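Local coordinates for aromatic amino acid exporter YddG (Starkeya novella, PDB 5I20), which exports amino acids of many kinds, among them threonine, methionine, lysine and glutamate, across the inner membrane through a basket-shaped fold with a central substrate-binding cavity, at residues G74-H79 with A189-L194; P31-T36 with F81-L86; W68-G73 with R171-V176; V165-S170 with Y226-G231. All coordinates share one frame; numbering follows the deposited sequence.

Contact 1 (G74-H79 with A189-L194); sequences GLFGYH and AALSAL. With OLC ((2R)-2,3-dihydroxypropyl (9Z)-octadec-9-enoate), chain G.
Phe76 meets Leu191 and Ser192 where two transmembrane helices of the basket-shaped drug/metabolite transporter fold touch, 65-88 and 181-199, one from each EamA domain. The contact is chiefly apolar. With CG anti to the backbone N (chi1 179°), Phe76 carries its ring to the other helix. Leu191 lies over one face of that ring in a CH-pi contact, its CB 4.0 Å from the centroid, and its CD1 lies above the ring toward the rim, 4.0 Å from Phe76 CG. The two side chains cross at about a right angle. At the ring edge, in plane, stands Ser192 OG, 3.9 Å from Phe76 CD1; its hydroxyl is occupied by a hydrogen bond to Thr188 O one helical turn back. No hydrogen bond joins the two segments. Polar bonds stay within each helix: in 65-88, His79 ND1 donates to Leu75 O over 3.0 Å, the acceptor close to the imidazole plane, which restrains the rotation of that ring. A bound monoolein chain lies alongside 74-79. It meets Tyr78 and His79 through its acyl carbons, with His79 NE2 3.3 Å from C4 of the lipid.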
# COMPACT_ATOMS: atom_id res chain seq x y z
N GLY A 74 -1.58 -11.64 -5.35
CA GLY A 74 -1.06 -10.54 -4.56
C GLY A 74 -2.08 -9.43 -4.40
O GLY A 74 -2.57 -9.18 -3.30
N LEU A 75 -2.41 -8.78 -5.51
CA LEU A 75 -3.30 -7.62 -5.48
C LEU A 75 -4.69 -7.95 -4.96
O LEU A 75 -5.21 -7.24 -4.09
CB LEU A 75 -3.40 -6.99 -6.87
CG LEU A 75 -2.10 -6.43 -7.44
CD1 LEU A 75 -2.40 -5.49 -8.60
CD2 LEU A 75 -1.29 -5.71 -6.36
N PHE A 76 -5.32 -9.00 -5.48
CA PHE A 76 -6.67 -9.34 -5.03
C PHE A 76 -6.66 -9.90 -3.62
O PHE A 76 -7.57 -9.61 -2.83
CB PHE A 76 -7.34 -10.34 -5.98
CG PHE A 76 -8.72 -10.74 -5.55
CD1 PHE A 76 -9.81 -9.91 -5.79
CD2 PHE A 76 -8.93 -11.94 -4.88
CE1 PHE A 76 -11.08 -10.27 -5.39
CE2 PHE A 76 -10.21 -12.31 -4.47
CZ PHE A 76 -11.28 -11.48 -4.73
N GLY A 77 -5.65 -10.70 -3.31
CA GLY A 77 -5.52 -11.31 -2.00
C GLY A 77 -5.58 -10.33 -0.84
O GLY A 77 -6.41 -10.47 0.05
N TYR A 78 -4.69 -9.34 -0.84
CA TYR A 78 -4.60 -8.44 0.30
C TYR A 78 -5.82 -7.52 0.36
O TYR A 78 -6.21 -7.06 1.43
CB TYR A 78 -3.30 -7.63 0.26
CG TYR A 78 -3.35 -6.35 -0.55
CD1 TYR A 78 -3.10 -6.36 -1.92
CD2 TYR A 78 -3.63 -5.13 0.05
CE1 TYR A 78 -3.14 -5.20 -2.66
CE2 TYR A 78 -3.68 -3.97 -0.68
CZ TYR A 78 -3.42 -4.00 -2.04
OH TYR A 78 -3.47 -2.84 -2.77
N HIS A 79 -6.44 -7.27 -0.80
CA HIS A 79 -7.69 -6.52 -0.87
C HIS A 79 -8.85 -7.25 -0.20
O HIS A 79 -9.59 -6.67 0.59
CB HIS A 79 -8.06 -6.23 -2.32
CG HIS A 79 -7.65 -4.86 -2.79
ND1 HIS A 79 -6.43 -4.61 -3.37
CD2 HIS A 79 -8.31 -3.68 -2.77
CE1 HIS A 79 -6.35 -3.33 -3.68
NE2 HIS A 79 -7.48 -2.74 -3.33
N ALA A 189 -9.85 -6.48 -10.88
CA ALA A 189 -11.12 -5.79 -11.08
C ALA A 189 -12.22 -6.76 -11.49
O ALA A 189 -13.36 -6.64 -11.05
CB ALA A 189 -10.96 -4.70 -12.13
N ALA A 190 -11.88 -7.73 -12.34
CA ALA A 190 -12.84 -8.72 -12.78
C ALA A 190 -13.33 -9.56 -11.60
O ALA A 190 -14.53 -9.82 -11.46
CB ALA A 190 -12.24 -9.61 -13.86
N LEU A 191 -12.39 -9.99 -10.76
CA LEU A 191 -12.73 -10.76 -9.56
C LEU A 191 -13.52 -9.92 -8.56
O LEU A 191 -14.48 -10.41 -7.96
CB LEU A 191 -11.46 -11.30 -8.90
CG LEU A 191 -10.69 -12.39 -9.66
CD1 LEU A 191 -9.39 -12.72 -8.95
CD2 LEU A 191 -11.55 -13.63 -9.83
N SER A 192 -13.12 -8.67 -8.38
CA SER A 192 -13.82 -7.77 -7.46
C SER A 192 -15.24 -7.51 -7.94
O SER A 192 -16.15 -7.27 -7.14
CB SER A 192 -13.07 -6.45 -7.31
OG SER A 192 -11.74 -6.67 -6.86
N ALA A 193 -15.43 -7.55 -9.26
CA ALA A 193 -16.76 -7.40 -9.84
C ALA A 193 -17.63 -8.59 -9.44
O ALA A 193 -18.82 -8.43 -9.14
CB ALA A 193 -16.67 -7.29 -11.35
N LEU A 194 -17.04 -9.78 -9.43
CA LEU A 194 -17.75 -10.99 -9.04
C LEU A 194 -18.11 -10.94 -7.56
O LEU A 194 -19.24 -11.25 -7.18
CB LEU A 194 -16.90 -12.23 -9.34
CG LEU A 194 -17.55 -13.57 -9.01
CD1 LEU A 194 -18.75 -13.84 -9.91
CD2 LEU A 194 -16.53 -14.70 -9.11
C10 OLC G . -0.55 -0.80 0.48
C9 OLC G . -0.85 -0.05 -0.77
C11 OLC G . -1.48 -1.89 0.90
C8 OLC G . -2.06 -0.36 -1.57
C16 OLC G . -3.99 0.12 4.80
C12 OLC G . -1.47 -2.01 2.39
C7 OLC G . -3.13 0.64 -1.30
C15 OLC G . -4.30 -1.21 4.20
C13 OLC G . -2.77 -2.56 2.85
C6 OLC G . -4.33 0.33 -2.14
C14 OLC G . -3.07 -2.07 4.23
C5 OLC G . -5.52 0.11 -1.27
C4 OLC G . -6.77 0.21 -2.07
C3 OLC G . -7.95 0.19 -1.17
C2 OLC G . -9.18 0.49 -1.95

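Contact 2 (P31-T36 with F81-L86); sequences PPFLLT and FYFSAL. With OLC ((2R)-2,3-dihydroxypropyl (9Z)-octadec-9-enoate), chain G.
Phe83 reaches across to Pro32, Phe33 and Thr36 at once, and each takes a different part of its ring. Its CG lies anti to the carbonyl carbon (chi1 -65°), which aims the ring at the start of helix 32-53. Pro32 CB sits almost exactly over the centre of one face, 3.5 Å from the centroid, a close CH-pi contact. Phe33 receives the edge: Phe83 CD2 points at the middle of its face, and the rings form a T-shaped pair with centroids 5.0 Å apart and planes at 84°. A leucine in place of Phe83 would probably leave the Phe33 face without its aromatic edge and Pro32 CB without a flat surface to rest on. Helices 32-53 and 65-88, both transmembrane, run roughly antiparallel here at the periplasmic side of the exporter basket, their short segments at 150°, with Pro31 at the N-cap position of the first. Thr36 OG1 lies near the Phe83 ring plane, beside CZ. Its first torsion turns the hydroxyl back along its own helix, where OG1 donates to Pro32 O at 2.7 Å; Thr36 N reaches the same oxygen from the opposite face of the carbonyl plane.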
# COMPACT_ATOMS: atom_id res chain seq x y z
N PRO A 31 -19.57 0.68 -1.61
CA PRO A 31 -18.94 -0.50 -1.02
C PRO A 31 -17.58 -0.83 -1.65
O PRO A 31 -17.36 -0.51 -2.82
CB PRO A 31 -19.96 -1.61 -1.29
CG PRO A 31 -20.74 -1.14 -2.47
CD PRO A 31 -20.81 0.35 -2.34
N PRO A 32 -16.69 -1.48 -0.89
CA PRO A 32 -15.27 -1.65 -1.26
C PRO A 32 -15.00 -2.44 -2.55
O PRO A 32 -14.13 -2.03 -3.32
CB PRO A 32 -14.69 -2.41 -0.05
CG PRO A 32 -15.86 -3.09 0.57
CD PRO A 32 -16.99 -2.13 0.40
N PHE A 33 -15.71 -3.54 -2.77
CA PHE A 33 -15.43 -4.39 -3.92
C PHE A 33 -15.80 -3.73 -5.24
O PHE A 33 -15.07 -3.83 -6.22
CB PHE A 33 -16.14 -5.73 -3.79
CG PHE A 33 -15.37 -6.75 -3.00
CD1 PHE A 33 -14.15 -7.21 -3.46
CD2 PHE A 33 -15.86 -7.24 -1.80
CE1 PHE A 33 -13.43 -8.15 -2.74
CE2 PHE A 33 -15.15 -8.18 -1.08
CZ PHE A 33 -13.93 -8.63 -1.55
N LEU A 34 -16.95 -3.06 -5.26
CA LEU A 34 -17.36 -2.31 -6.45
C LEU A 34 -16.39 -1.17 -6.71
O LEU A 34 -16.03 -0.90 -7.85
CB LEU A 34 -18.78 -1.77 -6.29
CG LEU A 34 -19.32 -1.02 -7.51
CD1 LEU A 34 -19.45 -1.97 -8.70
CD2 LEU A 34 -20.66 -0.37 -7.20
N LEU A 35 -15.96 -0.51 -5.63
CA LEU A 35 -15.02 0.60 -5.74
C LEU A 35 -13.68 0.10 -6.25
O LEU A 35 -12.99 0.80 -7.00
CB LEU A 35 -14.86 1.29 -4.38
CG LEU A 35 -14.09 2.62 -4.35
CD1 LEU A 35 -14.80 3.68 -5.17
CD2 LEU A 35 -13.88 3.09 -2.92
N THR A 36 -13.32 -1.11 -5.85
CA THR A 36 -12.09 -1.74 -6.31
C THR A 36 -12.19 -2.08 -7.79
O THR A 36 -11.27 -1.80 -8.57
CB THR A 36 -11.79 -3.02 -5.50
OG1 THR A 36 -11.60 -2.67 -4.12
CG2 THR A 36 -10.54 -3.71 -6.02
N PHE A 81 -8.84 -9.71 2.04
CA PHE A 81 -8.67 -9.94 3.47
C PHE A 81 -8.77 -8.64 4.26
O PHE A 81 -9.18 -8.65 5.43
CB PHE A 81 -7.34 -10.64 3.75
CG PHE A 81 -7.38 -12.12 3.51
CD1 PHE A 81 -7.91 -12.97 4.47
CD2 PHE A 81 -6.90 -12.66 2.33
CE1 PHE A 81 -7.95 -14.33 4.25
CE2 PHE A 81 -6.94 -14.02 2.11
CZ PHE A 81 -7.47 -14.86 3.07
N TYR A 82 -8.40 -7.53 3.64
CA TYR A 82 -8.52 -6.25 4.32
C TYR A 82 -9.98 -5.80 4.40
O TYR A 82 -10.41 -5.22 5.39
CB TYR A 82 -7.67 -5.18 3.63
CG TYR A 82 -7.60 -3.90 4.42
CD1 TYR A 82 -7.03 -3.88 5.69
CD2 TYR A 82 -8.10 -2.71 3.91
CE1 TYR A 82 -6.97 -2.71 6.43
CE2 TYR A 82 -8.04 -1.54 4.63
CZ TYR A 82 -7.47 -1.54 5.89
OH TYR A 82 -7.41 -0.38 6.62
N PHE A 83 -10.74 -6.09 3.35
CA PHE A 83 -12.17 -5.80 3.34
C PHE A 83 -12.88 -6.66 4.38
O PHE A 83 -13.84 -6.22 5.02
CB PHE A 83 -12.77 -6.02 1.96
CG PHE A 83 -12.24 -5.09 0.91
CD1 PHE A 83 -11.65 -3.88 1.26
CD2 PHE A 83 -12.32 -5.42 -0.44
CE1 PHE A 83 -11.15 -3.02 0.30
CE2 PHE A 83 -11.83 -4.56 -1.40
CZ PHE A 83 -11.24 -3.36 -1.04
N SER A 84 -12.41 -7.89 4.54
CA SER A 84 -12.93 -8.80 5.55
C SER A 84 -12.60 -8.29 6.95
O SER A 84 -13.40 -8.42 7.87
CB SER A 84 -12.37 -10.21 5.35
OG SER A 84 -12.75 -10.74 4.09
N ALA A 85 -11.41 -7.72 7.10
CA ALA A 85 -10.98 -7.17 8.38
C ALA A 85 -11.87 -6.00 8.80
O ALA A 85 -12.20 -5.85 9.98
CB ALA A 85 -9.52 -6.73 8.31
N LEU A 86 -12.25 -5.17 7.83
CA LEU A 86 -13.13 -4.03 8.07
C LEU A 86 -14.54 -4.49 8.46
O LEU A 86 -15.27 -3.77 9.14
CB LEU A 86 -13.20 -3.14 6.83
CG LEU A 86 -12.23 -1.95 6.73
CD1 LEU A 86 -10.99 -2.15 7.58
CD2 LEU A 86 -11.85 -1.71 5.28
C10 OLC G . -0.55 -0.80 0.48
C9 OLC G . -0.85 -0.05 -0.77
C11 OLC G . -1.48 -1.89 0.90
C8 OLC G . -2.06 -0.36 -1.57
C16 OLC G . -3.99 0.12 4.80
C12 OLC G . -1.47 -2.01 2.39
C7 OLC G . -3.13 0.64 -1.30
C15 OLC G . -4.30 -1.21 4.20
C13 OLC G . -2.77 -2.56 2.85
C6 OLC G . -4.33 0.33 -2.14
C14 OLC G . -3.07 -2.07 4.23
C5 OLC G . -5.52 0.11 -1.27
C4 OLC G . -6.77 0.21 -2.07
C3 OLC G . -7.95 0.19 -1.17
C2 OLC G . -9.18 0.49 -1.95

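Contact 3 (W68-G73 with R171-V176); sequences WVHGIG and RRFARV
His70, on helix 65-88, faces Phe173 in the non-helical segment 171-176, where type I turns run from Arg171 to Ala174 and from Phe173 to Val176, and the CA atoms of His70 and Phe173 stand 9.1 Å apart. The two rings bridge that gap as an offset stack, with centroids 4.5 Å apart and planes inclined by 29°. Phe173 CD2 lies over the centre of the imidazole, while the neighbouring CE2 comes to 3.5 Å from His70 CG and also touches His70 CB. The side chains slide past each other in opposite directions, and it is the CD2-CE2 side of the phenyl that overlaps the imidazole. His70 has CG anti to its own N (chi1 164°), extending the ring away from its helix, whereas the Phe173 torsion of -59° brings the phenyl back to meet it. The polar end of His70 is used elsewhere: NE2 is hydrogen-bonded to Tyr166 O, and the Tyr166 ring stacks with the imidazole as well. Putting an alanine at His70 would probably open a gap beside Phe173 and leave Tyr166 O without this donor. Val67 also touches Phe173, from the same helix that carries His70. Arg171 turns away from the contact, its NE bonded to Met232 O, and Val176 O accepts from Lys233 NZ, which ties both ends of the segment to helix 224-234. This aromatic stack joins a cytoplasmic loop, between helices 150-169 and 181-199, to the cytoplasmic part of a transmembrane helix in the exporter's basket-shaped fold.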
# COMPACT_ATOMS: atom_id res chain seq x y z
N TRP A 68 1.04 -14.85 -13.02
CA TRP A 68 -0.36 -14.52 -12.75
C TRP A 68 -0.77 -14.89 -11.33
O TRP A 68 -1.59 -14.20 -10.72
CB TRP A 68 -1.27 -15.22 -13.75
CG TRP A 68 -1.05 -14.78 -15.15
CD1 TRP A 68 -0.44 -15.48 -16.14
CD2 TRP A 68 -1.40 -13.51 -15.71
NE1 TRP A 68 -0.40 -14.73 -17.30
CE2 TRP A 68 -0.99 -13.52 -17.05
CE3 TRP A 68 -2.04 -12.37 -15.20
CZ2 TRP A 68 -1.19 -12.43 -17.90
CZ3 TRP A 68 -2.24 -11.30 -16.05
CH2 TRP A 68 -1.82 -11.33 -17.38
N VAL A 69 -0.22 -15.98 -10.81
CA VAL A 69 -0.51 -16.38 -9.44
C VAL A 69 0.01 -15.31 -8.48
O VAL A 69 -0.66 -14.93 -7.53
CB VAL A 69 0.11 -17.76 -9.10
CG1 VAL A 69 0.05 -18.02 -7.61
CG2 VAL A 69 -0.61 -18.86 -9.86
N HIS A 70 1.21 -14.82 -8.78
CA HIS A 70 1.86 -13.78 -7.99
C HIS A 70 1.08 -12.47 -8.01
O HIS A 70 0.78 -11.90 -6.96
CB HIS A 70 3.29 -13.57 -8.50
CG HIS A 70 3.92 -12.29 -8.05
ND1 HIS A 70 4.13 -11.22 -8.89
CD2 HIS A 70 4.39 -11.91 -6.84
CE1 HIS A 70 4.71 -10.24 -8.22
NE2 HIS A 70 4.88 -10.63 -6.97
N GLY A 71 0.74 -11.99 -9.20
CA GLY A 71 0.08 -10.71 -9.36
C GLY A 71 -1.38 -10.68 -8.93
O GLY A 71 -1.81 -9.78 -8.22
N ILE A 72 -2.14 -11.67 -9.39
CA ILE A 72 -3.56 -11.75 -9.04
C ILE A 72 -3.72 -12.16 -7.59
O ILE A 72 -4.54 -11.60 -6.86
CB ILE A 72 -4.31 -12.73 -9.96
CG1 ILE A 72 -4.17 -12.31 -11.42
CG2 ILE A 72 -5.78 -12.82 -9.56
CD1 ILE A 72 -4.74 -13.31 -12.40
N GLY A 73 -2.93 -13.15 -7.17
CA GLY A 73 -2.94 -13.58 -5.78
C GLY A 73 -2.48 -12.47 -4.86
O GLY A 73 -2.94 -12.36 -3.73
N ARG A 171 10.65 -8.77 -6.76
CA ARG A 171 12.03 -8.72 -7.22
C ARG A 171 12.42 -10.02 -7.93
O ARG A 171 13.25 -10.01 -8.84
CB ARG A 171 13.00 -8.44 -6.07
CG ARG A 171 14.46 -8.45 -6.49
CD ARG A 171 15.31 -7.56 -5.61
NE ARG A 171 14.98 -6.15 -5.79
CZ ARG A 171 15.87 -5.18 -5.91
NH1 ARG A 171 17.17 -5.45 -5.86
NH2 ARG A 171 15.47 -3.92 -6.07
N ARG A 172 11.81 -11.12 -7.52
CA ARG A 172 12.05 -12.41 -8.17
C ARG A 172 11.59 -12.38 -9.62
O ARG A 172 12.19 -13.02 -10.49
CB ARG A 172 11.35 -13.53 -7.39
CG ARG A 172 11.25 -14.86 -8.12
CD ARG A 172 10.83 -15.98 -7.17
NE ARG A 172 11.95 -16.87 -6.86
CZ ARG A 172 11.90 -17.86 -5.97
NH1 ARG A 172 10.78 -18.09 -5.30
NH2 ARG A 172 12.97 -18.61 -5.75
N PHE A 173 10.52 -11.63 -9.88
CA PHE A 173 10.00 -11.47 -11.23
C PHE A 173 10.51 -10.19 -11.87
O PHE A 173 9.79 -9.53 -12.62
CB PHE A 173 8.46 -11.46 -11.21
CG PHE A 173 7.86 -12.70 -10.63
CD1 PHE A 173 7.68 -13.83 -11.41
CD2 PHE A 173 7.46 -12.74 -9.30
CE1 PHE A 173 7.12 -14.98 -10.87
CE2 PHE A 173 6.90 -13.88 -8.76
CZ PHE A 173 6.73 -15.00 -9.55
N ALA A 174 11.76 -9.84 -11.59
CA ALA A 174 12.35 -8.60 -12.09
C ALA A 174 12.41 -8.56 -13.62
O ALA A 174 12.41 -7.48 -14.21
CB ALA A 174 13.74 -8.40 -11.51
N ARG A 175 12.45 -9.72 -14.26
CA ARG A 175 12.46 -9.77 -15.72
C ARG A 175 11.10 -9.39 -16.30
O ARG A 175 11.01 -8.96 -17.45
CB ARG A 175 12.86 -11.17 -16.21
N VAL A 176 10.05 -9.55 -15.50
CA VAL A 176 8.69 -9.25 -15.95
C VAL A 176 8.44 -7.75 -16.07
O VAL A 176 8.63 -7.01 -15.10
CB VAL A 176 7.64 -9.86 -15.00
CG1 VAL A 176 6.24 -9.51 -15.46
CG2 VAL A 176 7.82 -11.37 -14.90

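Contact 4 (V165-S170 with Y226-G231); sequences VYSVAS and YTWDIG
Trp228 carries CG anti to its backbone N (chi1 -177°), extending the indole toward helix 150-169, while Ser167 turns OG beside its own N (chi1 -62°) to meet it. Trp228 NE1 donates to Ser167 OG over 3.1 Å at 161°, the oxygen lying in the indole plane. The bond is thus nearly straight and uses the ring edge; Ser167 OG is also hydrogen-bonded to Trp163 O, one turn earlier. Two such links hold the buried hydroxyl, and Trp163 also stacks on the Trp228 ring, so the indole is fixed by its face as well as by its N-H. Ser170 OG bonds within its own segment, to Tyr166 O at 2.6 Å, and lies over the middle of the Tyr166 ring. Toward Asp229 it makes a looser approach, 4.5 Å from Ser170 OG to Asp229 OD1. The carboxylate finds its stronger partner in Lys233, through a salt bridge of OD2 with NZ, which would be expected to favour its ionised form. The result is a buried interhelical Trp-Ser hydrogen bond between transmembrane helices 150-169 and 224-234, within the basket of a drug/metabolite transporter.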
# COMPACT_ATOMS: atom_id res chain seq x y z
N VAL A 165 4.57 -10.08 0.99
CA VAL A 165 5.18 -11.14 0.20
C VAL A 165 5.11 -10.77 -1.27
O VAL A 165 6.09 -10.90 -1.99
CB VAL A 165 4.50 -12.51 0.46
CG1 VAL A 165 4.91 -13.52 -0.60
CG2 VAL A 165 4.87 -13.01 1.85
N TYR A 166 3.95 -10.28 -1.71
CA TYR A 166 3.80 -9.78 -3.07
C TYR A 166 4.88 -8.76 -3.43
O TYR A 166 5.46 -8.82 -4.52
CB TYR A 166 2.42 -9.16 -3.27
CG TYR A 166 2.31 -8.37 -4.55
CD1 TYR A 166 2.11 -9.01 -5.77
CD2 TYR A 166 2.42 -6.98 -4.55
CE1 TYR A 166 2.02 -8.29 -6.95
CE2 TYR A 166 2.33 -6.26 -5.73
CZ TYR A 166 2.13 -6.92 -6.92
OH TYR A 166 2.04 -6.20 -8.09
N SER A 167 5.13 -7.83 -2.52
CA SER A 167 6.11 -6.77 -2.76
C SER A 167 7.53 -7.31 -2.85
O SER A 167 8.26 -7.01 -3.81
CB SER A 167 6.03 -5.72 -1.65
OG SER A 167 4.76 -5.10 -1.62
N VAL A 168 7.93 -8.09 -1.86
CA VAL A 168 9.27 -8.65 -1.82
C VAL A 168 9.49 -9.65 -2.95
O VAL A 168 10.55 -9.67 -3.58
CB VAL A 168 9.55 -9.33 -0.46
CG1 VAL A 168 10.87 -10.09 -0.48
CG2 VAL A 168 9.55 -8.29 0.65
N ALA A 169 8.48 -10.47 -3.23
CA ALA A 169 8.59 -11.49 -4.27
C ALA A 169 8.58 -10.88 -5.67
O ALA A 169 8.90 -11.56 -6.65
CB ALA A 169 7.47 -12.51 -4.15
N SER A 170 8.22 -9.60 -5.77
CA SER A 170 8.23 -8.91 -7.06
C SER A 170 9.64 -8.83 -7.63
O SER A 170 9.82 -8.82 -8.85
CB SER A 170 7.63 -7.51 -6.92
OG SER A 170 6.25 -7.58 -6.63
N TYR A 226 2.44 0.61 -10.51
CA TYR A 226 3.51 0.50 -11.49
C TYR A 226 4.81 1.08 -10.96
O TYR A 226 5.88 0.52 -11.18
CB TYR A 226 3.11 1.18 -12.80
CG TYR A 226 1.80 0.68 -13.35
CD1 TYR A 226 1.75 -0.40 -14.22
CD2 TYR A 226 0.60 1.29 -13.00
CE1 TYR A 226 0.55 -0.87 -14.72
CE2 TYR A 226 -0.60 0.83 -13.49
CZ TYR A 226 -0.62 -0.25 -14.35
OH TYR A 226 -1.82 -0.70 -14.85
N THR A 227 4.71 2.20 -10.25
CA THR A 227 5.89 2.86 -9.70
C THR A 227 6.42 2.08 -8.49
O THR A 227 7.59 2.16 -8.15
CB THR A 227 5.59 4.33 -9.32
OG1 THR A 227 6.79 4.97 -8.89
CG2 THR A 227 4.60 4.40 -8.21
N TRP A 228 5.53 1.31 -7.86
CA TRP A 228 5.91 0.43 -6.75
C TRP A 228 6.60 -0.81 -7.31
O TRP A 228 7.57 -1.32 -6.73
CB TRP A 228 4.68 0.06 -5.93
CG TRP A 228 4.95 -0.79 -4.72
CD1 TRP A 228 4.63 -2.11 -4.56
CD2 TRP A 228 5.57 -0.37 -3.50
NE1 TRP A 228 5.02 -2.54 -3.32
CE2 TRP A 228 5.59 -1.50 -2.64
CE3 TRP A 228 6.11 0.83 -3.04
CZ2 TRP A 228 6.14 -1.45 -1.36
CZ3 TRP A 228 6.65 0.88 -1.77
CH2 TRP A 228 6.66 -0.25 -0.94
N ASP A 229 6.10 -1.29 -8.44
CA ASP A 229 6.69 -2.43 -9.13
C ASP A 229 8.13 -2.12 -9.52
O ASP A 229 9.01 -2.98 -9.38
CB ASP A 229 5.86 -2.80 -10.36
CG ASP A 229 6.29 -4.12 -10.98
OD1 ASP A 229 6.02 -5.17 -10.37
OD2 ASP A 229 6.89 -4.09 -12.07
N ILE A 230 8.37 -0.91 -10.01
CA ILE A 230 9.71 -0.48 -10.39
C ILE A 230 10.65 -0.45 -9.18
O ILE A 230 11.77 -0.95 -9.25
CB ILE A 230 9.69 0.91 -11.05
CG1 ILE A 230 8.98 0.83 -12.41
CG2 ILE A 230 11.11 1.44 -11.23
CD1 ILE A 230 8.94 2.15 -13.16
N GLY A 231 10.18 0.13 -8.08
CA GLY A 231 10.97 0.19 -6.86
C GLY A 231 11.30 -1.18 -6.29
O GLY A 231 12.39 -1.39 -5.78

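Three contacts share helix 65-88: contact 3 at its cytoplasmic part, contact 1 in the middle and contact 2 toward the periplasm. Contacts 2 and 4 are buried, contact 1 partly so, and contact 3 lies at the surface. Contacts 1 and 2, with centres about 9 Å apart, meet where Ser192 packs on Thr36 and Phe33; both have a CH-pi contact, to which contact 2 adds an edge-to-face ring pair, and both touch the same lipid chain. Contact 3 relies on an offset stack, whereas contact 4 alone has a hydrogen bond between its segments. Tyr166 of contact 4 ties these regions together, packing on Leu75 of contact 1 and accepting from His70 of contact 3.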